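Local coordinates for acyl-CoA dehydrogenase domain protein Tcur3481 (Thermomonospora curvata, PDB 6WY9) that binds the flavin cofactor FAD and probably works as an acyl-CoA dehydrogenase, an oxidoreductase acting on acyl-CoA thioesters, at residues E76-H81 with A228-G233; A122-G127 with G342-A347; D293-L298 with Q352-L357. All coordinates share one frame; numbering follows the deposited sequence.

Contact 1. Residues E76-H81 with A228-G233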
ATOM      1  N   GLU B  76      14.042 -23.106   1.113  1.00 40.23           N
ATOM      2  CA  GLU B  76      13.420 -22.319   2.155  1.00 41.84           C
ATOM      3  C   GLU B  76      14.282 -22.320   3.418  1.00 39.47           C
ATOM      4  O   GLU B  76      14.499 -21.263   4.034  1.00 39.79           O
ATOM      5  CB  GLU B  76      12.006 -22.836   2.441  1.00 44.43           C
ATOM      6  CG  GLU B  76      11.348 -22.066   3.569  1.00 48.86           C
ATOM      7  CD  GLU B  76       9.926 -22.533   3.912  1.00 55.89           C
ATOM      8  OE1 GLU B  76       9.409 -23.482   3.284  1.00 58.00           O
ATOM      9  OE2 GLU B  76       9.322 -21.935   4.833  1.00 60.02           O
ATOM     10  N   GLU B  77      14.795 -23.481   3.823  1.00 39.01           N
ATOM     11  CA  GLU B  77      15.745 -23.474   4.940  1.00 42.29           C
ATOM     12  C   GLU B  77      16.982 -22.660   4.616  1.00 42.15           C
ATOM     13  O   GLU B  77      17.537 -22.004   5.499  1.00 42.33           O
ATOM     14  CB  GLU B  77      16.208 -24.885   5.321  1.00 43.49           C
ATOM     15  CG  GLU B  77      15.294 -25.557   6.251  1.00 48.12           C
ATOM     16  CD  GLU B  77      14.965 -24.755   7.514  1.00 49.35           C
ATOM     17  OE1 GLU B  77      15.841 -24.269   8.283  1.00 50.15           O
ATOM     18  OE2 GLU B  77      13.778 -24.664   7.745  1.00 51.15           O
ATOM     19  N   GLN B  78      17.487 -22.759   3.389  1.00 41.09           N
ATOM     20  CA  GLN B  78      18.656 -21.958   3.054  1.00 40.61           C
ATOM     21  C   GLN B  78      18.376 -20.469   3.248  1.00 40.64           C
ATOM     22  O   GLN B  78      19.179 -19.750   3.862  1.00 40.99           O
ATOM     23  CB  GLN B  78      19.131 -22.229   1.627  1.00 40.30           C
ATOM     24  CG  GLN B  78      20.139 -21.150   1.223  1.00 41.34           C
ATOM     25  CD  GLN B  78      20.482 -21.120  -0.231  1.00 42.39           C
ATOM     26  OE1 GLN B  78      19.681 -21.516  -1.106  1.00 43.82           O
ATOM     27  NE2 GLN B  78      21.660 -20.591  -0.532  1.00 43.61           N
ATOM     28  N   GLY B  79      17.234 -19.980   2.746  1.00 38.33           N
ATOM     29  CA  GLY B  79      16.922 -18.565   2.922  1.00 38.78           C
ATOM     30  C   GLY B  79      16.742 -18.168   4.375  1.00 39.35           C
ATOM     31  O   GLY B  79      17.091 -17.048   4.770  1.00 37.53           O
ATOM     32  N   ARG B  80      16.217 -19.078   5.202  1.00 39.70           N
ATOM     33  CA  ARG B  80      16.067 -18.773   6.628  1.00 42.37           C
ATOM     34  C   ARG B  80      17.387 -18.361   7.281  1.00 41.12           C
ATOM     35  O   ARG B  80      17.394 -17.621   8.275  1.00 38.54           O
ATOM     36  CB  ARG B  80      15.517 -19.993   7.343  1.00 46.96           C
ATOM     37  CG  ARG B  80      14.178 -19.822   7.900  1.00 55.29           C
ATOM     38  CD  ARG B  80      13.711 -21.145   8.438  1.00 61.17           C
ATOM     39  NE  ARG B  80      12.264 -21.235   8.371  1.00 69.00           N
ATOM     40  CZ  ARG B  80      11.593 -21.967   7.489  1.00 72.12           C
ATOM     41  NH1 ARG B  80      12.231 -22.713   6.581  1.00 70.74           N
ATOM     42  NH2 ARG B  80      10.263 -21.963   7.533  1.00 76.04           N
ATOM     43  N   HIS B  81      18.498 -18.855   6.747  1.00 39.98           N
ATOM     44  CA  HIS B  81      19.838 -18.641   7.302  1.00 41.59           C
ATOM     45  C   HIS B  81      20.756 -17.819   6.407  1.00 40.94           C
ATOM     46  O   HIS B  81      21.952 -17.749   6.697  1.00 41.64           O
ATOM     47  CB  HIS B  81      20.500 -19.996   7.543  1.00 43.34           C
ATOM     48  CG  HIS B  81      19.756 -20.820   8.532  1.00 45.87           C
ATOM     49  ND1 HIS B  81      18.852 -21.787   8.150  1.00 47.07           N
ATOM     50  CD2 HIS B  81      19.717 -20.767   9.877  1.00 48.65           C
ATOM     51  CE1 HIS B  81      18.312 -22.325   9.229  1.00 47.91           C
ATOM     52  NE2 HIS B  81      18.814 -21.718  10.292  1.00 50.38           N
ATOM     53  N   ALA B 228      11.169 -18.061  -5.266  1.00 37.19           N
ATOM     54  CA  ALA B 228      10.141 -17.813  -4.265  1.00 35.49           C
ATOM     55  C   ALA B 228      10.368 -18.669  -3.024  1.00 37.16           C
ATOM     56  O   ALA B 228      10.112 -18.208  -1.912  1.00 37.11           O
ATOM     57  CB  ALA B 228       8.762 -18.046  -4.849  1.00 35.13           C
ATOM     58  N   ALA B 229      10.898 -19.893  -3.177  1.00 35.22           N
ATOM     59  CA  ALA B 229      11.179 -20.692  -1.976  1.00 37.83           C
ATOM     60  C   ALA B 229      12.246 -20.030  -1.102  1.00 37.94           C
ATOM     61  O   ALA B 229      12.110 -19.968   0.133  1.00 37.68           O
ATOM     62  CB  ALA B 229      11.596 -22.120  -2.358  1.00 38.18           C
ATOM     63  N   VAL B 230      13.323 -19.527  -1.722  1.00 38.60           N
ATOM     64  CA  VAL B 230      14.375 -18.865  -0.943  1.00 38.30           C
ATOM     65  C   VAL B 230      13.796 -17.633  -0.254  1.00 38.54           C
ATOM     66  O   VAL B 230      14.059 -17.362   0.927  1.00 40.00           O
ATOM     67  CB  VAL B 230      15.558 -18.477  -1.858  1.00 37.67           C
ATOM     68  CG1 VAL B 230      16.662 -17.752  -1.041  1.00 35.21           C
ATOM     69  CG2 VAL B 230      16.092 -19.702  -2.626  1.00 37.62           C
ATOM     70  N   GLN B 231      12.995 -16.869  -0.995  1.00 35.17           N
ATOM     71  CA  GLN B 231      12.446 -15.643  -0.442  1.00 35.86           C
ATOM     72  C   GLN B 231      11.550 -15.957   0.739  1.00 35.98           C
ATOM     73  O   GLN B 231      11.506 -15.205   1.719  1.00 37.93           O
ATOM     74  CB  GLN B 231      11.651 -14.881  -1.517  1.00 36.79           C
ATOM     75  CG  GLN B 231      11.238 -13.449  -1.081  1.00 37.59           C
ATOM     76  CD  GLN B 231      12.386 -12.477  -1.214  1.00 39.14           C
ATOM     77  OE1 GLN B 231      13.524 -12.790  -0.832  1.00 40.83           O
ATOM     78  NE2 GLN B 231      12.106 -11.286  -1.766  1.00 37.34           N
ATOM     79  N   LEU B 232      10.746 -17.004   0.618  1.00 34.95           N
ATOM     80  CA  LEU B 232       9.933 -17.382   1.769  1.00 35.40           C
ATOM     81  C   LEU B 232      10.819 -17.589   2.996  1.00 35.27           C
ATOM     82  O   LEU B 232      10.477 -17.138   4.096  1.00 35.36           O
ATOM     83  CB  LEU B 232       9.148 -18.656   1.457  1.00 34.63           C
ATOM     84  CG  LEU B 232       8.314 -19.249   2.619  1.00 35.84           C
ATOM     85  CD1 LEU B 232       7.174 -18.240   3.130  1.00 34.36           C
ATOM     86  CD2 LEU B 232       7.730 -20.577   2.105  1.00 37.13           C
ATOM     87  N   GLY B 233      11.959 -18.282   2.831  1.00 34.51           N
ATOM     88  CA  GLY B 233      12.832 -18.523   3.969  1.00 34.46           C
ATOM     89  C   GLY B 233      13.483 -17.241   4.472  1.00 34.82           C
ATOM     90  O   GLY B 233      13.550 -16.993   5.684  1.00 35.96           O
TER
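E76 and R80 meet A229 and G233 mainly through CA-H...O contacts. G233 CA points its hydrogen at E76 O across 3.2 Å. R80 CA does the same to G233 O, also at 3.2 Å. A third contact runs from E76 CA to A229 O, 3.4 Å. The carbonyls of E76 and A229 also take ordinary helix bonds, from R80 N and G233 N. Such closeness depends on G79 and G233, whose carbonyl carbons lie 3.4 Å apart. A CB on either would clash with the opposite backbone. The helix axes approach to 6.4 Å and cross at -41°. This joins helix 67-80 of the N-terminal helical domain to helix 215-248, a long helix of the C-terminal bundle in the acyl-CoA dehydrogenase fold. Side-chain packing flanks the glycines. V230 CG1 rests near G79 CA, and L232 CD2 lies 3.4 Å from E76 OE2. E76 has CG opposite the backbone N (chi1 178°) and an extended chain, which carries its CG past G233 and its carboxylate to L232. With an alanine here, R80 NH2 is likely to lose this acid and a gap to open beside L232 CD2. Charge forms the third group. R80 bridges both acids: NH1 to E77 OE2 at 2.7 Å, and NH2 to E76 OE2 by a weak bond. R17 also pairs with E77.

Contact 2. Residues A122-G127 with G342-A347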
ATOM      1  N   ALA B 122      22.274 -18.688 -16.781  1.00 43.01           N
ATOM      2  CA  ALA B 122      22.453 -17.357 -17.355  1.00 43.23           C
ATOM      3  C   ALA B 122      21.159 -17.056 -18.107  1.00 43.16           C
ATOM      4  O   ALA B 122      21.027 -17.340 -19.295  1.00 43.71           O
ATOM      5  CB  ALA B 122      23.699 -17.304 -18.268  1.00 44.37           C
ATOM      6  N   LEU B 123      20.193 -16.490 -17.378  1.00 41.62           N
ATOM      7  CA  LEU B 123      18.841 -16.280 -17.854  1.00 41.70           C
ATOM      8  C   LEU B 123      18.529 -14.809 -18.030  1.00 42.52           C
ATOM      9  O   LEU B 123      17.426 -14.491 -18.464  1.00 42.37           O
ATOM     10  CB  LEU B 123      17.829 -16.914 -16.861  1.00 40.75           C
ATOM     11  CG  LEU B 123      18.043 -18.414 -16.600  1.00 40.90           C
ATOM     12  CD1 LEU B 123      17.046 -18.925 -15.550  1.00 41.04           C
ATOM     13  CD2 LEU B 123      17.831 -19.136 -17.950  1.00 41.65           C
ATOM     14  N   GLU B 124      19.455 -13.900 -17.683  1.00 42.07           N
ATOM     15  CA  GLU B 124      19.154 -12.478 -17.734  1.00 41.75           C
ATOM     16  C   GLU B 124      20.114 -11.718 -18.645  1.00 42.84           C
ATOM     17  O   GLU B 124      21.250 -12.149 -18.882  1.00 45.11           O
ATOM     18  CB  GLU B 124      19.169 -11.889 -16.318  1.00 38.98           C
ATOM     19  CG  GLU B 124      18.001 -12.423 -15.472  1.00 39.61           C
ATOM     20  CD  GLU B 124      18.117 -11.970 -14.003  1.00 39.72           C
ATOM     21  OE1 GLU B 124      19.043 -12.418 -13.290  1.00 37.57           O
ATOM     22  OE2 GLU B 124      17.293 -11.122 -13.585  1.00 38.46           O
ATOM     23  N   GLU B 125      19.640 -10.546 -19.103  1.00 41.25           N
ATOM     24  CA  GLU B 125      20.352  -9.635 -19.989  1.00 41.73           C
ATOM     25  C   GLU B 125      20.149  -8.189 -19.545  1.00 43.10           C
ATOM     26  O   GLU B 125      19.129  -7.843 -18.937  1.00 44.27           O
ATOM     27  CB  GLU B 125      19.911  -9.799 -21.481  1.00 41.80           C
ATOM     28  CG  GLU B 125      20.378 -11.172 -22.045  1.00 42.94           C
ATOM     29  CD  GLU B 125      19.833 -11.486 -23.432  1.00 46.20           C
ATOM     30  OE1 GLU B 125      19.050 -10.662 -23.967  1.00 46.81           O
ATOM     31  OE2 GLU B 125      20.175 -12.565 -23.972  1.00 47.39           O
ATOM     32  N   PHE B 126      21.121  -7.332 -19.873  1.00 44.26           N
ATOM     33  CA  PHE B 126      20.985  -5.921 -19.521  1.00 45.67           C
ATOM     34  C   PHE B 126      19.898  -5.251 -20.357  1.00 48.06           C
ATOM     35  O   PHE B 126      19.667  -5.604 -21.517  1.00 46.37           O
ATOM     36  CB  PHE B 126      22.314  -5.192 -19.705  1.00 47.32           C
ATOM     37  CG  PHE B 126      23.358  -5.578 -18.663  1.00 47.34           C
ATOM     38  CD1 PHE B 126      23.149  -5.289 -17.323  1.00 46.02           C
ATOM     39  CD2 PHE B 126      24.538  -6.235 -19.027  1.00 48.06           C
ATOM     40  CE1 PHE B 126      24.099  -5.642 -16.338  1.00 45.94           C
ATOM     41  CE2 PHE B 126      25.483  -6.589 -18.049  1.00 47.82           C
ATOM     42  CZ  PHE B 126      25.264  -6.290 -16.719  1.00 47.10           C
ATOM     43  N   GLY B 127      19.212  -4.283 -19.740  1.00 49.46           N
ATOM     44  CA  GLY B 127      18.273  -3.440 -20.467  1.00 49.72           C
ATOM     45  C   GLY B 127      16.866  -3.958 -20.294  1.00 47.74           C
ATOM     46  O   GLY B 127      16.432  -4.276 -19.147  1.00 46.19           O
ATOM     47  N   GLY B 342      14.095  -8.811  -7.429  1.00 35.92           N
ATOM     48  CA  GLY B 342      14.336  -8.349  -8.796  1.00 35.48           C
ATOM     49  C   GLY B 342      14.884  -9.421  -9.743  1.00 35.45           C
ATOM     50  O   GLY B 342      15.143  -9.141 -10.922  1.00 35.17           O
ATOM     51  N   THR B 343      15.084 -10.642  -9.247  1.00 35.75           N
ATOM     52  CA  THR B 343      15.788 -11.665 -10.031  1.00 37.46           C
ATOM     53  C   THR B 343      14.786 -12.280 -10.997  1.00 39.29           C
ATOM     54  O   THR B 343      13.693 -12.684 -10.587  1.00 35.14           O
ATOM     55  CB  THR B 343      16.415 -12.694  -9.101  1.00 36.27           C
ATOM     56  OG1 THR B 343      17.282 -11.953  -8.209  1.00 36.64           O
ATOM     57  CG2 THR B 343      17.251 -13.763  -9.917  1.00 38.66           C
ATOM     58  N   LEU B 344      15.143 -12.260 -12.283  1.00 39.53           N
ATOM     59  CA  LEU B 344      14.281 -12.528 -13.417  1.00 42.78           C
ATOM     60  C   LEU B 344      13.256 -11.432 -13.618  1.00 42.93           C
ATOM     61  O   LEU B 344      12.277 -11.645 -14.327  1.00 44.13           O
ATOM     62  CB  LEU B 344      13.553 -13.881 -13.319  1.00 40.50           C
ATOM     63  CG  LEU B 344      14.475 -15.057 -13.039  1.00 40.71           C
ATOM     64  CD1 LEU B 344      13.741 -16.437 -13.003  1.00 42.97           C
ATOM     65  CD2 LEU B 344      15.705 -15.064 -14.001  1.00 42.52           C
ATOM     66  N   GLY B 345      13.461 -10.255 -13.036  1.00 41.88           N
ATOM     67  CA  GLY B 345      12.448  -9.220 -13.102  1.00 37.86           C
ATOM     68  C   GLY B 345      11.788  -8.971 -11.748  1.00 38.44           C
ATOM     69  O   GLY B 345      11.764  -9.833 -10.861  1.00 37.09           O
ATOM     70  N   GLY B 346      11.288  -7.741 -11.573  1.00 35.32           N
ATOM     71  CA  GLY B 346      10.680  -7.321 -10.321  1.00 34.64           C
ATOM     72  C   GLY B 346       9.162  -7.451 -10.349  1.00 35.54           C
ATOM     73  O   GLY B 346       8.572  -8.024 -11.277  1.00 32.78           O
ATOM     74  N   ALA B 347       8.523  -6.896  -9.294  1.00 33.35           N
ATOM     75  CA  ALA B 347       7.077  -7.073  -9.098  1.00 34.13           C
ATOM     76  C   ALA B 347       6.267  -6.511 -10.279  1.00 37.00           C
ATOM     77  O   ALA B 347       5.328  -7.162 -10.770  1.00 33.88           O
ATOM     78  CB  ALA B 347       6.659  -6.400  -7.776  1.00 33.04           C
TER
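E124 reaches L344 because its CG sits beside its own backbone N (chi1 -68°) and its chain then runs extended. L344 likewise holds CG beside its own N (chi1 -52°), which places CD2 against the E124 chain. The contact joins two loops of the acyl-CoA dehydrogenase fold. One leaves strand 118-122 of the central beta domain. The other is a type II turn, G342 to G345, between helices 330-340 and 347-362 of the C-terminal bundle. The turn is closed by G345 N to G342 O at 2.9 Å. L344 takes the third position, with positive phi. The central peptide of the turn, between T343 and L344, has both polar ends engaged. Its carbonyl, T343 O, accepts from K301 NZ. Its N-H goes to the carboxylate, L344 N to E124 OE2 at 2.8 Å, with 147° at the hydrogen. Beyond the two loops, a basic side chain of a neighbouring subunit also pairs with this OE2. One oxygen thus links a turn in this chain to a charge across the subunit interface, and the nearby positive charge would probably favour the ionised carboxylate. Apolar contacts back the bond. E124 crosses L344 at about a right angle, with CG 3.8 Å from L344 CD2. The same methyl meets L123 CB at 4.0 Å. L344 packs further on L227 of helix 215-248. The L344 N-H meets OE2 from above the E124 carboxylate plane, not within it.

Contact 3. Residues D293-L298 with Q352-L357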
ATOM      1  N   ASP B 293       0.938 -23.454 -17.996  1.00 73.17           N
ATOM      2  CA  ASP B 293       0.496 -22.136 -18.404  1.00 74.44           C
ATOM      3  C   ASP B 293       1.343 -21.036 -17.774  1.00 71.61           C
ATOM      4  O   ASP B 293       1.313 -19.904 -18.258  1.00 75.48           O
ATOM      5  CB  ASP B 293      -0.961 -21.966 -18.029  1.00 75.45           C
ATOM      6  CG  ASP B 293      -1.172 -22.225 -16.570  1.00 72.57           C
ATOM      7  OD1 ASP B 293      -1.181 -23.410 -16.163  1.00 72.04           O
ATOM      8  OD2 ASP B 293      -1.214 -21.243 -15.822  1.00 71.05           O
ATOM      9  N   GLY B 294       2.105 -21.350 -16.728  1.00 66.38           N
ATOM     10  CA  GLY B 294       2.976 -20.402 -16.068  1.00 64.55           C
ATOM     11  C   GLY B 294       2.329 -19.491 -15.051  1.00 66.23           C
ATOM     12  O   GLY B 294       3.052 -18.759 -14.366  1.00 59.65           O
ATOM     13  N   LYS B 295       0.997 -19.494 -14.908  1.00 38.48           N
ATOM     14  CA  LYS B 295       0.381 -18.518 -13.998  1.00 38.33           C
ATOM     15  C   LYS B 295       0.766 -18.792 -12.544  1.00 37.99           C
ATOM     16  O   LYS B 295       1.000 -17.855 -11.777  1.00 37.62           O
ATOM     17  CB  LYS B 295      -1.137 -18.491 -14.167  1.00 41.41           C
ATOM     18  CG  LYS B 295      -1.572 -17.879 -15.518  1.00 45.10           C
ATOM     19  CD  LYS B 295      -3.078 -17.510 -15.558  1.00 49.43           C
ATOM     20  CE  LYS B 295      -3.969 -18.729 -15.631  1.00 53.19           C
ATOM     21  NZ  LYS B 295      -3.989 -19.239 -17.022  1.00 55.42           N
ATOM     22  N   ALA B 296       0.749 -20.046 -12.122  1.00 37.91           N
ATOM     23  CA  ALA B 296       0.952 -20.302 -10.702  1.00 40.03           C
ATOM     24  C   ALA B 296       2.362 -19.891 -10.273  1.00 40.75           C
ATOM     25  O   ALA B 296       2.548 -19.373  -9.173  1.00 39.77           O
ATOM     26  CB  ALA B 296       0.674 -21.769 -10.376  1.00 38.79           C
ATOM     27  N   ALA B 297       3.364 -20.142 -11.128  1.00 43.03           N
ATOM     28  CA  ALA B 297       4.736 -19.769 -10.806  1.00 42.77           C
ATOM     29  C   ALA B 297       4.902 -18.257 -10.713  1.00 41.88           C
ATOM     30  O   ALA B 297       5.601 -17.762  -9.817  1.00 41.81           O
ATOM     31  CB  ALA B 297       5.685 -20.379 -11.851  1.00 43.43           C
ATOM     32  N   LEU B 298       4.241 -17.502 -11.614  1.00 39.09           N
ATOM     33  CA  LEU B 298       4.291 -16.049 -11.567  1.00 37.82           C
ATOM     34  C   LEU B 298       3.589 -15.489 -10.341  1.00 36.01           C
ATOM     35  O   LEU B 298       4.022 -14.457  -9.807  1.00 34.13           O
ATOM     36  CB  LEU B 298       3.679 -15.451 -12.848  1.00 39.22           C
ATOM     37  CG  LEU B 298       4.660 -15.313 -14.031  1.00 41.85           C
ATOM     38  CD1 LEU B 298       3.913 -15.037 -15.362  1.00 41.57           C
ATOM     39  CD2 LEU B 298       5.709 -14.191 -13.726  1.00 39.51           C
ATOM     40  N   GLN B 352       2.938  -7.535 -15.242  1.00 36.48           N
ATOM     41  CA  GLN B 352       2.680  -7.384 -16.669  1.00 35.11           C
ATOM     42  C   GLN B 352       2.638  -8.734 -17.389  1.00 36.60           C
ATOM     43  O   GLN B 352       1.731  -9.002 -18.188  1.00 35.81           O
ATOM     44  CB  GLN B 352       3.726  -6.484 -17.306  1.00 34.66           C
ATOM     45  CG  GLN B 352       3.413  -6.249 -18.812  1.00 34.77           C
ATOM     46  CD  GLN B 352       4.320  -5.184 -19.370  1.00 38.03           C
ATOM     47  OE1 GLN B 352       4.151  -3.974 -19.043  1.00 37.75           O
ATOM     48  NE2 GLN B 352       5.318  -5.596 -20.212  1.00 37.57           N
ATOM     49  N   ARG B 353       3.617  -9.596 -17.118  1.00 36.15           N
ATOM     50  CA  ARG B 353       3.655 -10.916 -17.719  1.00 40.10           C
ATOM     51  C   ARG B 353       2.426 -11.733 -17.325  1.00 37.84           C
ATOM     52  O   ARG B 353       1.818 -12.417 -18.165  1.00 37.96           O
ATOM     53  CB  ARG B 353       4.948 -11.630 -17.305  1.00 43.72           C
ATOM     54  CG  ARG B 353       5.177 -12.925 -18.093  1.00 52.93           C
ATOM     55  CD  ARG B 353       6.570 -13.539 -17.802  1.00 61.05           C
ATOM     56  NE  ARG B 353       7.662 -12.756 -18.404  1.00 67.94           N
ATOM     57  CZ  ARG B 353       7.947 -12.744 -19.709  1.00 72.87           C
ATOM     58  NH1 ARG B 353       8.942 -12.007 -20.169  1.00 73.59           N
ATOM     59  NH2 ARG B 353       7.214 -13.451 -20.554  1.00 76.48           N
ATOM     60  N   LEU B 354       2.082 -11.724 -16.033  1.00 37.51           N
ATOM     61  CA  LEU B 354       0.905 -12.454 -15.583  1.00 39.18           C
ATOM     62  C   LEU B 354      -0.364 -11.903 -16.252  1.00 36.91           C
ATOM     63  O   LEU B 354      -1.264 -12.663 -16.610  1.00 37.97           O
ATOM     64  CB  LEU B 354       0.791 -12.370 -14.053  1.00 37.24           C
ATOM     65  CG  LEU B 354      -0.422 -13.028 -13.365  1.00 37.50           C
ATOM     66  CD1 LEU B 354      -0.493 -14.569 -13.664  1.00 37.41           C
ATOM     67  CD2 LEU B 354      -0.308 -12.868 -11.878  1.00 37.08           C
ATOM     68  N   GLY B 355      -0.473 -10.589 -16.366  1.00 35.38           N
ATOM     69  CA  GLY B 355      -1.646 -10.021 -17.016  1.00 35.79           C
ATOM     70  C   GLY B 355      -1.794 -10.417 -18.479  1.00 37.09           C
ATOM     71  O   GLY B 355      -2.929 -10.556 -18.981  1.00 37.26           O
ATOM     72  N   ASP B 356      -0.666 -10.593 -19.190  1.00 34.22           N
ATOM     73  CA  ASP B 356      -0.727 -11.050 -20.588  1.00 36.08           C
ATOM     74  C   ASP B 356      -1.211 -12.500 -20.648  1.00 37.12           C
ATOM     75  O   ASP B 356      -1.999 -12.856 -21.531  1.00 34.34           O
ATOM     76  CB  ASP B 356       0.660 -10.926 -21.244  1.00 38.68           C
ATOM     77  CG  ASP B 356       1.044  -9.455 -21.569  1.00 41.85           C
ATOM     78  OD1 ASP B 356       0.136  -8.589 -21.586  1.00 41.83           O
ATOM     79  OD2 ASP B 356       2.243  -9.176 -21.824  1.00 44.01           O
ATOM     80  N   LEU B 357      -0.749 -13.352 -19.701  1.00 36.26           N
ATOM     81  CA  LEU B 357      -1.204 -14.743 -19.661  1.00 38.14           C
ATOM     82  C   LEU B 357      -2.694 -14.831 -19.370  1.00 36.99           C
ATOM     83  O   LEU B 357      -3.415 -15.615 -19.997  1.00 36.81           O
ATOM     84  CB  LEU B 357      -0.437 -15.523 -18.584  1.00 40.52           C
ATOM     85  CG  LEU B 357       1.071 -15.731 -18.837  1.00 43.64           C
ATOM     86  CD1 LEU B 357       1.716 -16.539 -17.688  1.00 44.60           C
ATOM     87  CD2 LEU B 357       1.275 -16.460 -20.192  1.00 47.19           C
TER
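L357 points into the start of helix 295-319 and touches D293, G294, K295 and L298. It lies on helix 347-362, the last helix of the C-terminal bundle in the acyl-CoA dehydrogenase fold. The contact packs that helix against the N-terminal end of helix 295-319. From L357 CB outward, the first neighbour is K295 CG at 4.0 Å. The two side chains slide past each other in opposite directions. L357 CG stands beside its own backbone N (chi1 -67°), which turns the methyls to the D293 side. CD1 makes most of the contact. It comes 3.4 Å from D293 O and 3.5 Å from L298 CD1, and it also reaches the G294 carbonyl carbon. CD2 is farther from D293 O. A second leucine, L354, comes one helical turn earlier. Its CD1 meets K295 CG at 3.9 Å, crossing the lysine chain at about a right angle. A neighbouring subunit adds an aromatic side chain against K295 and an apolar one against L354, so this packing adjoins the interface. G294 is the N-cap, with positive phi. D293 OD2 accepts from K295 N at 3.0 Å, an Asx turn, although D293 is poorly ordered. The K295 NZ contact with the same oxygen is long. R353 sends NH1 to D130, and its aliphatic part lies against L298. There L298 CD1 sits 3.7 Å from R353 CG, with the two chains crossing at about a right angle.

From the N terminus, 76-81 ends a helix of the N-terminal domain and opens contact 1. The chain then enters the beta domain, where 122-127 opens contact 2. It returns to helix 215-248 at 228-233, and contact 1 closes there around the whole beta domain. Segment 293-298 opens contact 3 further along the bundle. Contact 2 closes at 342-347, and contact 3 closes soon after at 352-357. Contact 2 therefore crosses both others, while contacts 1 and 3 follow in series. Contact 1 ties the two helical domains, contact 2 the beta domain to the bundle, and contact 3 two helices within it. Their centres lie about 16 to 22 Å apart.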